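Local coordinates for invasion-associated protein B (Bartonella henselae, PDB 3DTD) that is of unknown molecular function but, as a member of the invasion-associated locus B family, probably takes part in host-cell invasion by the bacterium, at residues A158-R161 / L162-L165; N120-A123 / A124-G128. One frame throughout, in Å; residues are numbered along the deposited sequence.

Interaction 1: A158-R161 / L162-L165; sequences ALNR and LIAL
Two successive turns of the C-terminal helix 155-168 meet here, and the pair that carries the contact is Arg161 and Leu165, one helical turn apart. Four i to i+4 backbone hydrogen bonds run through the turns: Leu162 N to Ala158 O, Ile163 N to Leu159 O, Ala164 N to Asn160 O and Leu165 N to Arg161 O. The bond from Leu165 N to Arg161 O is 2.9 Å long. Its acceptor, Arg161 O, also has the isobutyl group of Leu165 packed beside it, with Leu165 CG 3.4 Å from the oxygen.

The Arg161 side chain leaves with CG opposite the backbone N (chi1 -180°). A bend at chi2 (59°) then leads the chain along the helix toward Leu165. Arg161 CG lies 4.0 Å from Leu165 CD1. Further out, Leu165 CD2 sits over one face of the guanidinium, displaced toward the rim, and comes within 3.8 Å of Arg161 NH2. This is apolar cover for a charged group. The charge itself is met elsewhere: Arg161 NE makes a salt bridge with Glu27, which probably helps fix the rotation of the guanidinium.

On another side of the helix, Ile163 reaches back with its CG1 branch. Ile163 CD1 comes to 3.4 Å from Leu159 O and lies 4.4 Å from Leu159 CG. Leu159 CD1 is 4.3 Å from Leu162 CB, a loose apolar contact.

Ala158, Leu162 and Leu165 face the seven-stranded antiparallel sheet, where Ala158 and Leu162 touch Ile34 and Met47, and Leu165 touches Cys36 and Cys45, the two halves of a disulfide. Arg161 lies against Tyr29 of strand 27-29 and Ile34, while Leu159 turns to Val122 and Arg126 of helix 119-127.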
ATOM      1  N   ALA C 158      30.312  31.671  -6.371  1.00 39.13           N
ATOM      2  CA  ALA C 158      30.335  30.614  -5.363  1.00 37.91           C
ATOM      3  C   ALA C 158      31.749  30.378  -4.817  1.00 36.29           C
ATOM      4  O   ALA C 158      31.921  30.149  -3.622  1.00 36.80           O
ATOM      5  CB  ALA C 158      29.736  29.322  -5.904  1.00 36.07           C
ATOM      6  N   LEU C 159      32.754  30.459  -5.685  1.00 36.49           N
ATOM      7  CA  LEU C 159      34.143  30.304  -5.254  1.00 38.79           C
ATOM      8  C   LEU C 159      34.616  31.476  -4.393  1.00 40.69           C
ATOM      9  O   LEU C 159      35.361  31.277  -3.438  1.00 44.58           O
ATOM     10  CB  LEU C 159      35.069  30.084  -6.450  1.00 37.69           C
ATOM     11  CG  LEU C 159      36.535  29.739  -6.182  1.00 38.13           C
ATOM     12  CD1 LEU C 159      36.700  28.581  -5.197  1.00 37.00           C
ATOM     13  CD2 LEU C 159      37.207  29.423  -7.492  1.00 38.14           C
ATOM     14  N   ASN C 160      34.160  32.683  -4.726  1.00 41.18           N
ATOM     15  CA  ASN C 160      34.385  33.879  -3.908  1.00 42.60           C
ATOM     16  C   ASN C 160      33.816  33.767  -2.498  1.00 42.93           C
ATOM     17  O   ASN C 160      34.424  34.242  -1.539  1.00 46.88           O
ATOM     18  CB  ASN C 160      33.792  35.117  -4.587  1.00 41.89           C
ATOM     19  CG  ASN C 160      34.579  35.551  -5.803  1.00 42.09           C
ATOM     20  OD1 ASN C 160      35.671  35.059  -6.053  1.00 41.95           O
ATOM     21  ND2 ASN C 160      34.021  36.478  -6.571  1.00 41.27           N
ATOM     22  N   ARG C 161      32.641  33.149  -2.396  1.00 45.09           N
ATOM     23  CA  ARG C 161      32.005  32.845  -1.120  1.00 43.31           C
ATOM     24  C   ARG C 161      32.790  31.790  -0.335  1.00 42.48           C
ATOM     25  O   ARG C 161      32.929  31.903   0.883  1.00 44.92           O
ATOM     26  CB  ARG C 161      30.552  32.411  -1.349  1.00 42.42           C
ATOM     27  CG  ARG C 161      29.757  32.064  -0.092  1.00 43.46           C
ATOM     28  CD  ARG C 161      29.671  33.213   0.885  1.00 44.87           C
ATOM     29  NE  ARG C 161      28.842  32.862   2.030  1.00 53.63           N
ATOM     30  CZ  ARG C 161      28.934  33.423   3.230  1.00 55.25           C
ATOM     31  NH1 ARG C 161      29.833  34.373   3.460  1.00 57.42           N
ATOM     32  NH2 ARG C 161      28.129  33.024   4.202  1.00 55.56           N
ATOM     33  N   LEU C 162      33.314  30.790  -1.042  1.00 43.60           N
ATOM     34  CA  LEU C 162      34.178  29.768  -0.454  1.00 45.58           C
ATOM     35  C   LEU C 162      35.480  30.340   0.111  1.00 48.93           C
ATOM     36  O   LEU C 162      35.965  29.878   1.148  1.00 50.25           O
ATOM     37  CB  LEU C 162      34.471  28.662  -1.477  1.00 44.06           C
ATOM     38  CG  LEU C 162      33.982  27.239  -1.184  1.00 42.22           C
ATOM     39  CD1 LEU C 162      32.508  27.151  -0.838  1.00 34.12           C
ATOM     40  CD2 LEU C 162      34.326  26.322  -2.334  1.00 34.43           C
ATOM     41  N   ILE C 163      36.028  31.344  -0.576  1.00 50.30           N
ATOM     42  CA  ILE C 163      37.210  32.082  -0.115  1.00 51.09           C
ATOM     43  C   ILE C 163      36.880  32.867   1.155  1.00 51.75           C
ATOM     44  O   ILE C 163      37.641  32.846   2.121  1.00 54.81           O
ATOM     45  CB  ILE C 163      37.780  33.007  -1.234  1.00 51.28           C
ATOM     46  CG1 ILE C 163      38.313  32.166  -2.402  1.00 48.07           C
ATOM     47  CG2 ILE C 163      38.902  33.903  -0.706  1.00 52.53           C
ATOM     48  CD1 ILE C 163      38.395  32.892  -3.729  1.00 46.16           C
ATOM     49  N   ALA C 164      35.723  33.526   1.144  1.00 52.02           N
ATOM     50  CA  ALA C 164      35.217  34.298   2.279  1.00 53.11           C
ATOM     51  C   ALA C 164      34.894  33.452   3.515  1.00 55.52           C
ATOM     52  O   ALA C 164      35.053  33.919   4.644  1.00 60.05           O
ATOM     53  CB  ALA C 164      33.994  35.109   1.859  1.00 50.32           C
ATOM     54  N   LEU C 165      34.441  32.218   3.299  1.00 57.25           N
ATOM     55  CA  LEU C 165      34.136  31.299   4.397  1.00 57.98           C
ATOM     56  C   LEU C 165      35.395  30.712   5.048  1.00 61.64           C
ATOM     57  O   LEU C 165      35.355  30.294   6.207  1.00 63.59           O
ATOM     58  CB  LEU C 165      33.189  30.185   3.939  1.00 54.72           C
ATOM     59  CG  LEU C 165      31.713  30.557   3.757  1.00 51.80           C
ATOM     60  CD1 LEU C 165      31.018  29.595   2.804  1.00 47.21           C
ATOM     61  CD2 LEU C 165      30.975  30.635   5.093  1.00 52.03           C
TER

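Interaction 2: N120-A123 / A124-G128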
ATOM      1  N   ASN C 120      45.560  28.358 -12.899  1.00 57.01           N
ATOM      2  CA  ASN C 120      45.222  28.694 -14.277  1.00 56.28           C
ATOM      3  C   ASN C 120      43.910  28.069 -14.741  1.00 55.73           C
ATOM      4  O   ASN C 120      43.158  28.692 -15.493  1.00 55.42           O
ATOM      5  CB  ASN C 120      46.362  28.297 -15.224  1.00 62.19           C
ATOM      6  CG  ASN C 120      47.713  28.855 -14.789  1.00 68.99           C
ATOM      7  OD1 ASN C 120      48.717  28.140 -14.783  1.00 75.82           O
ATOM      8  ND2 ASN C 120      47.741  30.133 -14.415  1.00 63.73           N
ATOM      9  N   TYR C 121      43.640  26.847 -14.288  1.00 52.85           N
ATOM     10  CA  TYR C 121      42.402  26.151 -14.633  1.00 49.23           C
ATOM     11  C   TYR C 121      41.213  26.750 -13.886  1.00 45.64           C
ATOM     12  O   TYR C 121      40.119  26.855 -14.440  1.00 45.63           O
ATOM     13  CB  TYR C 121      42.511  24.649 -14.352  1.00 48.72           C
ATOM     14  CG  TYR C 121      41.605  23.802 -15.221  1.00 47.56           C
ATOM     15  CD1 TYR C 121      40.244  23.677 -14.937  1.00 44.30           C
ATOM     16  CD2 TYR C 121      42.104  23.126 -16.328  1.00 46.66           C
ATOM     17  CE1 TYR C 121      39.412  22.905 -15.724  1.00 45.43           C
ATOM     18  CE2 TYR C 121      41.274  22.348 -17.121  1.00 48.78           C
ATOM     19  CZ  TYR C 121      39.931  22.248 -16.815  1.00 46.01           C
ATOM     20  OH  TYR C 121      39.107  21.484 -17.592  1.00 49.04           O
ATOM     21  N   VAL C 122      41.444  27.133 -12.632  1.00 43.80           N
ATOM     22  CA  VAL C 122      40.463  27.854 -11.815  1.00 43.76           C
ATOM     23  C   VAL C 122      40.034  29.159 -12.497  1.00 45.42           C
ATOM     24  O   VAL C 122      38.842  29.430 -12.607  1.00 47.46           O
ATOM     25  CB  VAL C 122      41.007  28.120 -10.377  1.00 44.25           C
ATOM     26  CG1 VAL C 122      40.160  29.143  -9.644  1.00 40.34           C
ATOM     27  CG2 VAL C 122      41.073  26.825  -9.577  1.00 41.73           C
ATOM     28  N   ALA C 123      41.010  29.925 -12.987  1.00 46.29           N
ATOM     29  CA  ALA C 123      40.758  31.158 -13.745  1.00 47.43           C
ATOM     30  C   ALA C 123      39.938  30.934 -15.025  1.00 46.69           C
ATOM     31  O   ALA C 123      39.116  31.777 -15.390  1.00 50.87           O
ATOM     32  CB  ALA C 123      42.077  31.861 -14.066  1.00 46.47           C
ATOM     33  N   ALA C 124      40.164  29.800 -15.689  1.00 45.39           N
ATOM     34  CA  ALA C 124      39.409  29.416 -16.882  1.00 43.55           C
ATOM     35  C   ALA C 124      37.973  29.046 -16.540  1.00 44.34           C
ATOM     36  O   ALA C 124      37.054  29.375 -17.287  1.00 46.26           O
ATOM     37  CB  ALA C 124      40.100  28.264 -17.607  1.00 41.59           C
ATOM     38  N   LEU C 125      37.799  28.365 -15.406  1.00 44.84           N
ATOM     39  CA  LEU C 125      36.486  27.999 -14.863  1.00 44.49           C
ATOM     40  C   LEU C 125      35.630  29.225 -14.530  1.00 44.56           C
ATOM     41  O   LEU C 125      34.418  29.216 -14.749  1.00 43.64           O
ATOM     42  CB  LEU C 125      36.661  27.135 -13.606  1.00 43.18           C
ATOM     43  CG  LEU C 125      36.470  25.612 -13.508  1.00 44.78           C
ATOM     44  CD1 LEU C 125      36.279  24.881 -14.829  1.00 39.85           C
ATOM     45  CD2 LEU C 125      37.603  25.002 -12.702  1.00 39.38           C
ATOM     46  N   ARG C 126      36.272  30.268 -14.001  1.00 45.34           N
ATOM     47  CA  ARG C 126      35.606  31.532 -13.661  1.00 44.71           C
ATOM     48  C   ARG C 126      35.100  32.277 -14.890  1.00 44.87           C
ATOM     49  O   ARG C 126      34.052  32.914 -14.840  1.00 47.80           O
ATOM     50  CB  ARG C 126      36.537  32.452 -12.868  1.00 43.34           C
ATOM     51  CG  ARG C 126      37.151  31.825 -11.641  1.00 40.01           C
ATOM     52  CD  ARG C 126      38.037  32.805 -10.908  1.00 28.69           C
ATOM     53  NE  ARG C 126      37.278  33.413  -9.828  1.00 41.85           N
ATOM     54  CZ  ARG C 126      37.528  33.232  -8.538  1.00 38.75           C
ATOM     55  NH1 ARG C 126      38.553  32.487  -8.140  1.00 43.56           N
ATOM     56  NH2 ARG C 126      36.755  33.818  -7.645  1.00 25.49           N
ATOM     57  N   ALA C 127      35.846  32.185 -15.989  1.00 45.54           N
ATOM     58  CA  ALA C 127      35.498  32.870 -17.234  1.00 48.41           C
ATOM     59  C   ALA C 127      34.669  32.011 -18.193  1.00 48.78           C
ATOM     60  O   ALA C 127      34.161  32.511 -19.199  1.00 51.67           O
ATOM     61  CB  ALA C 127      36.766  33.377 -17.931  1.00 48.14           C
ATOM     62  N   GLY C 128      34.528  30.728 -17.877  1.00 47.25           N
ATOM     63  CA  GLY C 128      33.872  29.777 -18.774  1.00 42.82           C
ATOM     64  C   GLY C 128      32.370  29.672 -18.623  1.00 41.28           C
ATOM     65  O   GLY C 128      31.800  30.180 -17.659  1.00 42.06           O
TER
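Leu125 packs back on Tyr121, one turn earlier in the helix. Leu125 CB starts 3.3 Å from Val122 O. Leu125 CG lies 4.0 Å from Tyr121 O, the carbonyl oxygen that accepts the hydrogen bond from Leu125 N. At the tip the two methyls part. Leu125 CD2 reaches the edge of the tyrosine ring, in its plane, 3.7 Å from Tyr121 CD1. Leu125 CD1 goes to the next ring atom, 3.8 Å from Tyr121 CE1. The ring is carried there by a chi1 of -153°, which sets Tyr121 CG roughly opposite the backbone N.

These residues belong to the short helix 119-127, which follows strand 110-117 and leads into strand 130-136. Its buried side holds Tyr121 and Leu125, both against Val92 and Leu131 of the four-stranded sheet. Asp118 accepts a hydrogen bond from Tyr121 N near the start of the helix.

A second i to i+4 pair, Val122 and Arg126, lies side by side. Arg126 CG is 3.1 Å from Val122 O, and Arg126 N is hydrogen-bonded to the same oxygen. Farther along, the arginine chain bends at chi3 (97°), and Arg126 NH1 passes 4.0 Å from Val122 CG1. Arg126 NE is hydrogen-bonded to Ser156. The backbone bond from Ala127 N to Ala123 O is weak.

Interaction 2 comes first along the chain and interaction 1 near its end, yet the two helices meet in space. Their contact centres are about 15 Å apart. Leu159 of interaction 1 joins them: Leu159 CD2 lies 3.7 Å from Val122 CG1 and 3.4 Å from Arg126 NH1. The methyl thus packs on both members of the Val122 and Arg126 pair. Asn160 OD1 is also modelled close to Arg126 NH2, but too close for the detail to be trusted. A glycerol, probably from the crystallisation liquor, is hydrogen-bonded to Arg126 O of interaction 2.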